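Local coordinates for 1-acyl-sn-glycerol-3-phosphate acyltransferase (Thermotoga maritima, PDB 5KYM), which probably transfers an acyl chain to 1-acyl-sn-glycerol 3-phosphate (lysophosphatidic acid) at the membrane, yielding phosphatidic acid, at residues Y12-Y24 and E48-F61. Residues are numbered along the deposited sequence; the frame is centred on the assembly and turned at random.
Sequences YFYFIATVYIVFY and EIEKFGKRAFTWLF. With HGX (1-heptadecanoyl-2-tridecanoyl-3-glycerol-phosphonyl choline), chain D; DD9 (nonane), chain F.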
ATOM      1  N   TYR A  12      13.763   4.437 -17.634  1.00 45.72           N
ATOM      2  CA  TYR A  12      12.956   5.632 -17.481  1.00 47.34           C
ATOM      3  C   TYR A  12      12.247   5.627 -16.120  1.00 48.50           C
ATOM      4  O   TYR A  12      12.283   6.649 -15.388  1.00 47.67           O
ATOM      5  CB  TYR A  12      11.963   5.694 -18.663  1.00 48.06           C
ATOM      6  CG  TYR A  12      10.972   6.811 -18.699  1.00 49.33           C
ATOM      7  CD1 TYR A  12      11.330   8.088 -19.108  1.00 50.78           C
ATOM      8  CD2 TYR A  12       9.632   6.559 -18.418  1.00 51.70           C
ATOM      9  CE1 TYR A  12      10.373   9.112 -19.178  1.00 55.37           C
ATOM     10  CE2 TYR A  12       8.648   7.550 -18.492  1.00 54.76           C
ATOM     11  CZ  TYR A  12       9.003   8.838 -18.873  1.00 56.22           C
ATOM     12  OH  TYR A  12       8.001   9.800 -18.900  1.00 54.29           O
ATOM     13  N   PHE A  13      11.665   4.488 -15.720  1.00 47.43           N
ATOM     14  CA  PHE A  13      11.028   4.488 -14.416  1.00 47.58           C
ATOM     15  C   PHE A  13      12.011   4.735 -13.270  1.00 48.47           C
ATOM     16  O   PHE A  13      11.738   5.578 -12.429  1.00 48.58           O
ATOM     17  CB  PHE A  13      10.217   3.227 -14.138  1.00 47.64           C
ATOM     18  CG  PHE A  13       9.527   3.250 -12.809  1.00 46.50           C
ATOM     19  CD1 PHE A  13       8.335   3.932 -12.665  1.00 48.47           C
ATOM     20  CD2 PHE A  13      10.072   2.641 -11.715  1.00 44.80           C
ATOM     21  CE1 PHE A  13       7.698   4.012 -11.426  1.00 48.52           C
ATOM     22  CE2 PHE A  13       9.449   2.700 -10.492  1.00 46.16           C
ATOM     23  CZ  PHE A  13       8.273   3.410 -10.334  1.00 47.73           C
ATOM     24  N   TYR A  14      13.124   3.994 -13.215  1.00 48.07           N
ATOM     25  CA  TYR A  14      14.015   4.104 -12.069  1.00 47.18           C
ATOM     26  C   TYR A  14      14.650   5.476 -12.026  1.00 46.78           C
ATOM     27  O   TYR A  14      14.801   6.053 -10.941  1.00 51.57           O
ATOM     28  CB  TYR A  14      15.052   2.971 -12.011  1.00 47.22           C
ATOM     29  CG  TYR A  14      14.467   1.632 -11.605  1.00 49.21           C
ATOM     30  CD1 TYR A  14      13.755   1.499 -10.408  1.00 52.46           C
ATOM     31  CD2 TYR A  14      14.607   0.522 -12.402  1.00 49.76           C
ATOM     32  CE1 TYR A  14      13.209   0.292 -10.014  1.00 55.13           C
ATOM     33  CE2 TYR A  14      14.102  -0.701 -12.038  1.00 54.26           C
ATOM     34  CZ  TYR A  14      13.390  -0.837 -10.834  1.00 59.34           C
ATOM     35  OH  TYR A  14      12.804  -2.070 -10.480  1.00 61.92           O
ATOM     36  N   PHE A  15      14.981   6.023 -13.181  1.00 45.63           N
ATOM     37  CA  PHE A  15      15.622   7.307 -13.203  1.00 48.27           C
ATOM     38  C   PHE A  15      14.671   8.374 -12.607  1.00 48.89           C
ATOM     39  O   PHE A  15      14.973   9.000 -11.594  1.00 47.41           O
ATOM     40  CB  PHE A  15      16.011   7.679 -14.612  1.00 51.75           C
ATOM     41  CG  PHE A  15      16.628   9.037 -14.710  1.00 55.27           C
ATOM     42  CD1 PHE A  15      17.906   9.262 -14.230  1.00 55.60           C
ATOM     43  CD2 PHE A  15      15.915  10.103 -15.250  1.00 60.73           C
ATOM     44  CE1 PHE A  15      18.469  10.503 -14.293  1.00 54.57           C
ATOM     45  CE2 PHE A  15      16.484  11.373 -15.323  1.00 60.61           C
ATOM     46  CZ  PHE A  15      17.761  11.558 -14.837  1.00 57.69           C
ATOM     47  N   ILE A  16      13.511   8.524 -13.221  1.00 48.02           N
ATOM     48  CA  ILE A  16      12.532   9.466 -12.765  1.00 48.77           C
ATOM     49  C   ILE A  16      12.123   9.219 -11.330  1.00 47.37           C
ATOM     50  O   ILE A  16      12.101  10.128 -10.530  1.00 47.72           O
ATOM     51  CB  ILE A  16      11.271   9.425 -13.657  1.00 51.44           C
ATOM     52  CG1 ILE A  16      11.604  10.030 -15.007  1.00 52.63           C
ATOM     53  CG2 ILE A  16      10.102  10.215 -13.029  1.00 50.84           C
ATOM     54  CD1 ILE A  16      10.646   9.591 -16.083  1.00 55.08           C
ATOM     55  N   ALA A  17      11.786   7.988 -11.012  1.00 49.18           N
ATOM     56  CA  ALA A  17      11.414   7.622  -9.646  1.00 50.74           C
ATOM     57  C   ALA A  17      12.472   7.987  -8.608  1.00 52.17           C
ATOM     58  O   ALA A  17      12.125   8.373  -7.493  1.00 57.18           O
ATOM     59  CB  ALA A  17      11.132   6.146  -9.562  1.00 50.94           C
ATOM     60  N   THR A  18      13.747   7.870  -8.958  1.00 50.85           N
ATOM     61  CA  THR A  18      14.805   8.138  -8.005  1.00 48.56           C
ATOM     62  C   THR A  18      15.031   9.627  -7.842  1.00 48.84           C
ATOM     63  O   THR A  18      15.061  10.155  -6.740  1.00 49.09           O
ATOM     64  CB  THR A  18      16.098   7.486  -8.445  1.00 47.52           C
ATOM     65  OG1 THR A  18      15.873   6.098  -8.641  1.00 43.67           O
ATOM     66  CG2 THR A  18      17.130   7.659  -7.340  1.00 48.44           C
ATOM     67  N   VAL A  19      15.172  10.313  -8.955  1.00 49.30           N
ATOM     68  CA  VAL A  19      15.242  11.757  -8.898  1.00 48.80           C
ATOM     69  C   VAL A  19      14.015  12.353  -8.209  1.00 47.23           C
ATOM     70  O   VAL A  19      14.130  13.328  -7.484  1.00 48.47           O
ATOM     71  CB  VAL A  19      15.411  12.388 -10.291  1.00 49.14           C
ATOM     72  CG1 VAL A  19      15.343  13.893 -10.184  1.00 49.53           C
ATOM     73  CG2 VAL A  19      16.747  12.009 -10.889  1.00 48.45           C
ATOM     74  N   TYR A  20      12.844  11.778  -8.440  1.00 45.78           N
ATOM     75  CA  TYR A  20      11.630  12.348  -7.893  1.00 46.65           C
ATOM     76  C   TYR A  20      11.622  12.131  -6.371  1.00 50.81           C
ATOM     77  O   TYR A  20      11.469  13.126  -5.588  1.00 53.01           O
ATOM     78  CB  TYR A  20      10.407  11.785  -8.592  1.00 45.63           C
ATOM     79  CG  TYR A  20       9.071  12.418  -8.220  1.00 44.55           C
ATOM     80  CD1 TYR A  20       8.412  12.039  -7.068  1.00 45.61           C
ATOM     81  CD2 TYR A  20       8.433  13.307  -9.049  1.00 43.36           C
ATOM     82  CE1 TYR A  20       7.187  12.580  -6.727  1.00 45.63           C
ATOM     83  CE2 TYR A  20       7.189  13.837  -8.719  1.00 43.88           C
ATOM     84  CZ  TYR A  20       6.557  13.493  -7.542  1.00 44.05           C
ATOM     85  OH  TYR A  20       5.313  13.984  -7.083  1.00 43.12           O
ATOM     86  N   ILE A  21      11.842  10.880  -5.928  1.00 51.73           N
ATOM     87  CA  ILE A  21      11.799  10.595  -4.483  1.00 52.83           C
ATOM     88  C   ILE A  21      12.897  11.337  -3.726  1.00 52.26           C
ATOM     89  O   ILE A  21      12.634  11.869  -2.690  1.00 55.64           O
ATOM     90  CB  ILE A  21      11.823   9.111  -4.134  1.00 54.19           C
ATOM     91  CG1 ILE A  21      10.566   8.428  -4.647  1.00 58.97           C
ATOM     92  CG2 ILE A  21      11.778   8.915  -2.627  1.00 55.68           C
ATOM     93  CD1 ILE A  21      10.634   6.890  -4.568  1.00 63.70           C
ATOM     94  N   VAL A  22      14.097  11.421  -4.259  1.00 52.62           N
ATOM     95  CA  VAL A  22      15.234  11.963  -3.507  1.00 52.34           C
ATOM     96  C   VAL A  22      15.251  13.492  -3.564  1.00 53.62           C
ATOM     97  O   VAL A  22      15.152  14.138  -2.538  1.00 50.86           O
ATOM     98  CB  VAL A  22      16.558  11.287  -3.975  1.00 50.32           C
ATOM     99  CG1 VAL A  22      17.773  12.096  -3.621  1.00 50.01           C
ATOM    100  CG2 VAL A  22      16.645   9.845  -3.432  1.00 48.72           C
ATOM    101  N   PHE A  23      15.325  14.066  -4.750  1.00 55.78           N
ATOM    102  CA  PHE A  23      15.496  15.515  -4.865  1.00 57.96           C
ATOM    103  C   PHE A  23      14.189  16.280  -4.707  1.00 56.29           C
ATOM    104  O   PHE A  23      14.107  17.199  -3.915  1.00 55.93           O
ATOM    105  CB  PHE A  23      16.223  15.907  -6.167  1.00 64.56           C
ATOM    106  CG  PHE A  23      17.595  15.294  -6.288  1.00 69.85           C
ATOM    107  CD1 PHE A  23      17.753  14.013  -6.805  1.00 74.30           C
ATOM    108  CD2 PHE A  23      18.710  15.984  -5.890  1.00 74.08           C
ATOM    109  CE1 PHE A  23      18.996  13.407  -6.885  1.00 77.21           C
ATOM    110  CE2 PHE A  23      19.969  15.401  -5.976  1.00 80.61           C
ATOM    111  CZ  PHE A  23      20.112  14.105  -6.470  1.00 82.18           C
ATOM    112  N   TYR A  24      13.149  15.916  -5.434  1.00 55.87           N
ATOM    113  CA  TYR A  24      11.861  16.594  -5.231  1.00 52.25           C
ATOM    114  C   TYR A  24      11.345  16.250  -3.828  1.00 51.35           C
ATOM    115  O   TYR A  24      10.878  17.103  -3.118  1.00 47.30           O
ATOM    116  CB  TYR A  24      10.846  16.243  -6.351  1.00 49.41           C
ATOM    117  CG  TYR A  24       9.511  16.915  -6.113  1.00 50.26           C
ATOM    118  CD1 TYR A  24       9.398  18.306  -6.023  1.00 48.66           C
ATOM    119  CD2 TYR A  24       8.363  16.168  -5.909  1.00 48.91           C
ATOM    120  CE1 TYR A  24       8.182  18.898  -5.747  1.00 46.42           C
ATOM    121  CE2 TYR A  24       7.156  16.778  -5.663  1.00 46.93           C
ATOM    122  CZ  TYR A  24       7.076  18.122  -5.566  1.00 46.02           C
ATOM    123  OH  TYR A  24       5.850  18.676  -5.269  1.00 47.58           O
ATOM    124  N   GLU A  48       1.466  15.283  -1.353  1.00 46.85           N
ATOM    125  CA  GLU A  48       2.588  14.996  -2.276  1.00 45.83           C
ATOM    126  C   GLU A  48       2.913  13.523  -2.454  1.00 44.52           C
ATOM    127  O   GLU A  48       3.363  13.134  -3.529  1.00 44.62           O
ATOM    128  CB  GLU A  48       3.871  15.737  -1.843  1.00 46.31           C
ATOM    129  CG  GLU A  48       3.911  17.230  -2.093  1.00 45.61           C
ATOM    130  CD  GLU A  48       3.556  17.549  -3.516  1.00 45.94           C
ATOM    131  OE1 GLU A  48       4.164  16.930  -4.459  1.00 44.25           O
ATOM    132  OE2 GLU A  48       2.588  18.359  -3.667  1.00 45.88           O
ATOM    133  N   ILE A  49       2.751  12.768  -1.372  1.00 43.48           N
ATOM    134  CA  ILE A  49       2.899  11.325  -1.315  1.00 43.54           C
ATOM    135  C   ILE A  49       1.834  10.681  -2.138  1.00 42.98           C
ATOM    136  O   ILE A  49       2.114   9.796  -2.926  1.00 42.57           O
ATOM    137  CB  ILE A  49       2.780  10.791   0.163  1.00 44.44           C
ATOM    138  CG1 ILE A  49       4.018  11.247   0.951  1.00 46.80           C
ATOM    139  CG2 ILE A  49       2.586   9.255   0.255  1.00 43.25           C
ATOM    140  CD1 ILE A  49       3.879  11.109   2.458  1.00 48.70           C
ATOM    141  N   GLU A  50       0.593  11.072  -1.905  1.00 44.48           N
ATOM    142  CA  GLU A  50      -0.526  10.580  -2.669  1.00 45.21           C
ATOM    143  C   GLU A  50      -0.234  10.851  -4.189  1.00 47.06           C
ATOM    144  O   GLU A  50      -0.371   9.962  -5.029  1.00 43.84           O
ATOM    145  CB  GLU A  50      -1.797  11.225  -2.141  1.00 46.85           C
ATOM    146  CG  GLU A  50      -3.017  11.069  -3.048  1.00 52.20           C
ATOM    147  CD  GLU A  50      -4.273  11.714  -2.515  1.00 55.42           C
ATOM    148  OE1 GLU A  50      -4.173  12.783  -1.919  1.00 66.02           O
ATOM    149  OE2 GLU A  50      -5.386  11.174  -2.703  1.00 56.94           O
ATOM    150  N   LYS A  51       0.233  12.057  -4.515  1.00 46.62           N
ATOM    151  CA  LYS A  51       0.520  12.393  -5.900  1.00 45.70           C
ATOM    152  C   LYS A  51       1.595  11.478  -6.438  1.00 45.39           C
ATOM    153  O   LYS A  51       1.558  11.096  -7.567  1.00 46.83           O
ATOM    154  CB  LYS A  51       0.928  13.844  -6.046  1.00 46.89           C
ATOM    155  CG  LYS A  51      -0.209  14.784  -5.651  1.00 49.99           C
ATOM    156  CD  LYS A  51       0.255  16.179  -5.192  1.00 51.19           C
ATOM    157  CE  LYS A  51       0.529  17.075  -6.370  1.00 54.34           C
ATOM    158  NZ  LYS A  51       1.693  17.941  -6.209  1.00 58.55           N
ATOM    159  N   PHE A  52       2.563  11.109  -5.622  1.00 45.26           N
ATOM    160  CA  PHE A  52       3.599  10.163  -6.039  1.00 43.06           C
ATOM    161  C   PHE A  52       2.989   8.805  -6.379  1.00 41.54           C
ATOM    162  O   PHE A  52       3.252   8.226  -7.452  1.00 39.54           O
ATOM    163  CB  PHE A  52       4.702  10.044  -4.992  1.00 40.80           C
ATOM    164  CG  PHE A  52       5.605   8.888  -5.219  1.00 42.69           C
ATOM    165  CD1 PHE A  52       6.583   8.939  -6.216  1.00 44.40           C
ATOM    166  CD2 PHE A  52       5.487   7.712  -4.459  1.00 42.04           C
ATOM    167  CE1 PHE A  52       7.390   7.809  -6.433  1.00 43.87           C
ATOM    168  CE2 PHE A  52       6.317   6.623  -4.679  1.00 40.74           C
ATOM    169  CZ  PHE A  52       7.259   6.670  -5.656  1.00 40.52           C
ATOM    170  N   GLY A  53       2.167   8.312  -5.471  1.00 40.87           N
ATOM    171  CA  GLY A  53       1.474   7.038  -5.709  1.00 42.44           C
ATOM    172  C   GLY A  53       0.886   6.991  -7.120  1.00 40.82           C
ATOM    173  O   GLY A  53       1.145   6.081  -7.899  1.00 41.13           O
ATOM    174  N   LYS A  54       0.165   8.032  -7.450  1.00 38.85           N
ATOM    175  CA  LYS A  54      -0.526   8.132  -8.699  1.00 39.08           C
ATOM    176  C   LYS A  54       0.418   8.282  -9.832  1.00 41.30           C
ATOM    177  O   LYS A  54       0.341   7.519 -10.793  1.00 44.21           O
ATOM    178  CB  LYS A  54      -1.490   9.326  -8.682  1.00 36.92           C
ATOM    179  CG  LYS A  54      -2.705   9.080  -7.811  1.00 36.29           C
ATOM    180  CD  LYS A  54      -3.910   9.768  -8.309  1.00 37.28           C
ATOM    181  CE  LYS A  54      -4.989   9.769  -7.325  1.00 39.52           C
ATOM    182  NZ  LYS A  54      -4.518  10.545  -6.129  1.00 42.21           N
ATOM    183  N   ARG A  55       1.289   9.272  -9.739  1.00 43.43           N
ATOM    184  CA  ARG A  55       2.236   9.586 -10.795  1.00 46.15           C
ATOM    185  C   ARG A  55       3.055   8.358 -11.157  1.00 47.96           C
ATOM    186  O   ARG A  55       3.372   8.146 -12.324  1.00 55.05           O
ATOM    187  CB  ARG A  55       3.142  10.739 -10.368  1.00 49.37           C
ATOM    188  CG  ARG A  55       2.437  12.075 -10.398  1.00 56.63           C
ATOM    189  CD  ARG A  55       3.284  13.295 -10.115  1.00 62.00           C
ATOM    190  NE  ARG A  55       2.476  14.544 -10.055  1.00 64.19           N
ATOM    191  CZ  ARG A  55       2.911  15.704  -9.546  1.00 68.26           C
ATOM    192  NH1 ARG A  55       4.136  15.826  -9.043  1.00 73.07           N
ATOM    193  NH2 ARG A  55       2.119  16.768  -9.522  1.00 70.99           N
ATOM    194  N   ALA A  56       3.402   7.542 -10.165  1.00 45.39           N
ATOM    195  CA  ALA A  56       4.165   6.333 -10.406  1.00 43.28           C
ATOM    196  C   ALA A  56       3.621   5.512 -11.559  1.00 40.76           C
ATOM    197  O   ALA A  56       4.363   5.006 -12.442  1.00 37.39           O
ATOM    198  CB  ALA A  56       4.134   5.469  -9.156  1.00 45.74           C
ATOM    199  N   PHE A  57       2.312   5.342 -11.541  1.00 39.33           N
ATOM    200  CA  PHE A  57       1.722   4.508 -12.549  1.00 39.55           C
ATOM    201  C   PHE A  57       1.759   5.215 -13.893  1.00 39.51           C
ATOM    202  O   PHE A  57       1.859   4.534 -14.918  1.00 40.22           O
ATOM    203  CB  PHE A  57       0.349   3.995 -12.139  1.00 39.58           C
ATOM    204  CG  PHE A  57       0.422   3.040 -11.034  1.00 40.78           C
ATOM    205  CD1 PHE A  57       0.600   3.492  -9.754  1.00 42.13           C
ATOM    206  CD2 PHE A  57       0.435   1.695 -11.267  1.00 44.10           C
ATOM    207  CE1 PHE A  57       0.788   2.616  -8.715  1.00 43.85           C
ATOM    208  CE2 PHE A  57       0.651   0.789 -10.221  1.00 45.69           C
ATOM    209  CZ  PHE A  57       0.828   1.265  -8.940  1.00 44.56           C
ATOM    210  N   THR A  58       1.762   6.551 -13.918  1.00 38.66           N
ATOM    211  CA  THR A  58       1.874   7.249 -15.211  1.00 39.40           C
ATOM    212  C   THR A  58       3.256   7.079 -15.785  1.00 41.16           C
ATOM    213  O   THR A  58       3.393   6.812 -16.962  1.00 45.14           O
ATOM    214  CB  THR A  58       1.500   8.726 -15.195  1.00 38.47           C
ATOM    215  OG1 THR A  58       2.608   9.483 -14.767  1.00 41.51           O
ATOM    216  CG2 THR A  58       0.335   9.010 -14.336  1.00 37.06           C
ATOM    217  N   TRP A  59       4.285   7.137 -14.959  1.00 40.84           N
ATOM    218  CA  TRP A  59       5.608   6.815 -15.459  1.00 42.81           C
ATOM    219  C   TRP A  59       5.727   5.415 -16.126  1.00 44.49           C
ATOM    220  O   TRP A  59       6.635   5.163 -16.909  1.00 43.72           O
ATOM    221  CB  TRP A  59       6.626   6.955 -14.355  1.00 42.55           C
ATOM    222  CG  TRP A  59       6.562   8.208 -13.690  1.00 43.72           C
ATOM    223  CD1 TRP A  59       6.152   9.377 -14.194  1.00 45.88           C
ATOM    224  CD2 TRP A  59       6.962   8.471 -12.366  1.00 45.92           C
ATOM    225  NE1 TRP A  59       6.231  10.381 -13.252  1.00 46.06           N
ATOM    226  CE2 TRP A  59       6.759   9.840 -12.122  1.00 46.42           C
ATOM    227  CE3 TRP A  59       7.478   7.677 -11.342  1.00 48.74           C
ATOM    228  CZ2 TRP A  59       7.059  10.434 -10.895  1.00 48.84           C
ATOM    229  CZ3 TRP A  59       7.769   8.261 -10.119  1.00 49.59           C
ATOM    230  CH2 TRP A  59       7.554   9.609  -9.895  1.00 48.84           C
ATOM    231  N   LEU A  60       4.841   4.498 -15.746  1.00 46.85           N
ATOM    232  CA  LEU A  60       4.744   3.154 -16.359  1.00 47.74           C
ATOM    233  C   LEU A  60       3.708   3.045 -17.489  1.00 45.87           C
ATOM    234  O   LEU A  60       3.519   1.956 -18.065  1.00 43.15           O
ATOM    235  CB  LEU A  60       4.484   2.086 -15.271  1.00 48.96           C
ATOM    236  CG  LEU A  60       5.607   2.043 -14.230  1.00 49.25           C
ATOM    237  CD1 LEU A  60       5.232   1.260 -13.009  1.00 52.23           C
ATOM    238  CD2 LEU A  60       6.857   1.450 -14.817  1.00 49.74           C
ATOM    239  N   PHE A  61       3.078   4.153 -17.854  1.00 45.97           N
ATOM    240  CA  PHE A  61       2.026   4.109 -18.895  1.00 49.74           C
ATOM    241  C   PHE A  61       1.021   2.985 -18.594  1.00 49.85           C
ATOM    242  O   PHE A  61       0.669   2.202 -19.482  1.00 52.75           O
ATOM    243  CB  PHE A  61       2.648   3.942 -20.310  1.00 51.55           C
ATOM    244  CG  PHE A  61       3.728   4.964 -20.600  1.00 51.40           C
ATOM    245  CD1 PHE A  61       3.400   6.223 -21.032  1.00 51.89           C
ATOM    246  CD2 PHE A  61       5.070   4.682 -20.354  1.00 54.18           C
ATOM    247  CE1 PHE A  61       4.353   7.189 -21.202  1.00 52.66           C
ATOM    248  CE2 PHE A  61       6.050   5.624 -20.525  1.00 52.93           C
ATOM    249  CZ  PHE A  61       5.685   6.885 -20.931  1.00 55.68           C
TER
HETATM  250  O11 HGX D 302       4.905  13.709 -13.651  1.00 76.39           O
HETATM  251  C11 HGX D 302       5.723  14.541 -13.231  1.00 84.34           C
HETATM  252  C12 HGX D 302       7.077  14.113 -12.706  1.00 77.21           C
HETATM  253  C13 HGX D 302       8.196  15.112 -12.988  1.00 69.56           C
HETATM  254  C14 HGX D 302       9.550  14.601 -12.473  1.00 74.50           C
HETATM  255  C15 HGX D 302      10.721  15.068 -13.339  1.00 83.39           C
HETATM  256  C16 HGX D 302      12.110  14.508 -12.973  1.00 89.39           C
HETATM  257  C17 HGX D 302      13.058  14.544 -14.180  1.00 89.74           C
HETATM  258  C18 HGX D 302      14.545  14.417 -13.855  1.00 85.98           C
HETATM  259  O3  HGX D 302       5.414  15.966 -13.223  1.00 97.32           O
HETATM  260  C3  HGX D 302       4.144  16.523 -12.844  1.00111.63           C
HETATM  261  C2  HGX D 302       3.567  17.469 -13.928  1.00119.35           C
HETATM  262  C1  HGX D 302       2.106  17.132 -14.358  1.00124.96           C
HETATM  263  O3P HGX D 302       1.671  15.758 -14.205  1.00138.00           O
HETATM  264  O2  HGX D 302       4.467  17.539 -15.068  1.00114.12           O
HETATM  265  C31 HGX D 302       5.384  18.694 -15.095  1.00 98.37           C
HETATM  266  O31 HGX D 302       4.910  19.729 -15.538  1.00111.28           O
HETATM  267  C32 HGX D 302       6.831  18.676 -14.579  1.00 82.16           C
HETATM  268  C33 HGX D 302       7.924  18.388 -15.619  1.00 73.62           C
HETATM  269  C34 HGX D 302       9.347  18.645 -15.078  1.00 71.03           C
HETATM  270  C35 HGX D 302      10.438  17.940 -15.906  1.00 73.50           C
HETATM  271  C36 HGX D 302      11.734  18.740 -16.122  1.00 76.35           C
HETATM  272  C37 HGX D 302      12.885  17.987 -16.834  1.00 79.05           C
HETATM  273  C38 HGX D 302      14.020  18.934 -17.319  1.00 84.32           C
HETATM  274  C39 HGX D 302      15.372  18.274 -17.711  1.00 87.08           C
HETATM  275  C40 HGX D 302      16.418  19.225 -18.329  1.00 77.54           C
HETATM  276  O1  HGX D 302      -0.838  16.183 -14.206  1.00146.58           O
HETATM  277  P1  HGX D 302       0.223  15.294 -13.599  1.00144.73           P
HETATM  278  O4  HGX D 302       0.326  15.261 -12.093  1.00141.23           O
HETATM  279  O5  HGX D 302      -0.001  13.742 -14.073  1.00130.55           O
HETATM  280  C4  HGX D 302      -1.155  13.230 -14.765  1.00115.11           C
HETATM  281  C5  HGX D 302      -2.282  12.884 -13.793  1.00105.04           C
HETATM  282  C1  DD9 F 304       7.253  13.978  -3.245  1.00 52.25           C
HETATM  283  C2  DD9 F 304       7.470  12.951  -2.147  1.00 50.51           C
HETATM  284  C3  DD9 F 304       7.294  11.566  -2.735  1.00 50.75           C
HETATM  285  C4  DD9 F 304       7.582  10.520  -1.670  1.00 54.50           C
HETATM  286  C5  DD9 F 304       7.059   9.153  -2.121  1.00 56.72           C
HETATM  287  C6  DD9 F 304       7.177   8.184  -0.952  1.00 57.95           C
HETATM  288  C7  DD9 F 304       7.142   6.697  -1.304  1.00 54.60           C
HETATM  289  C8  DD9 F 304       7.154   5.911   0.025  1.00 54.42           C
HETATM  290  C9  DD9 F 304       7.663   4.476  -0.161  1.00 56.53           C
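Trp-59 enters the hollow between Phe-13, Ile-16, Ala-17 and Tyr-20, a knob-into-hole fit in the antiparallel two-helix motif that is thought to position the active site within the membrane. The two helix segments meet at 156°, with axes 10.2 Å apart at closest approach. Ile-16 CG2 makes a CH-pi contact over one face of the indole, 3.6 Å from the centroid of the Trp-59 six-membered ring. The far edge of the indole points into a face of Tyr-20, a T-shaped pair with Trp-59 CH2 3.6 Å from Tyr-20 CG. Tyr-24 CD2 covers the other face of Tyr-20. Tyr-20 already starts toward the partner helix, and with CG anti to the backbone N (chi1 -173°) its ring reaches between Trp-59 and Phe-52. It slides past Phe-52, which Ile-21 CD1 also touches, and nonane lies over a face of Phe-52. A leucine in place of Tyr-20 would probably open a gap beside the Trp-59 edge and leave Arg-55 NH1 without its phenol partner. Arg-55 NH1 donates a weak, bent hydrogen bond to Tyr-20 OH (2.9 Å, 121° at the hydrogen), while Arg-55 NE bonds to phosphate oxygen O4 of the bound phospholipid. Where helix 38-59 runs out, Leu-60 CD2 packs on Phe-13 CD1. Toward the Tyr-24 end of the contact, Tyr-24 OH donates to Glu-48 OE1 at 2.6 Å, from above the carboxylate plane, and Lys-51 NZ takes the syn lone pair of Glu-48 OE2.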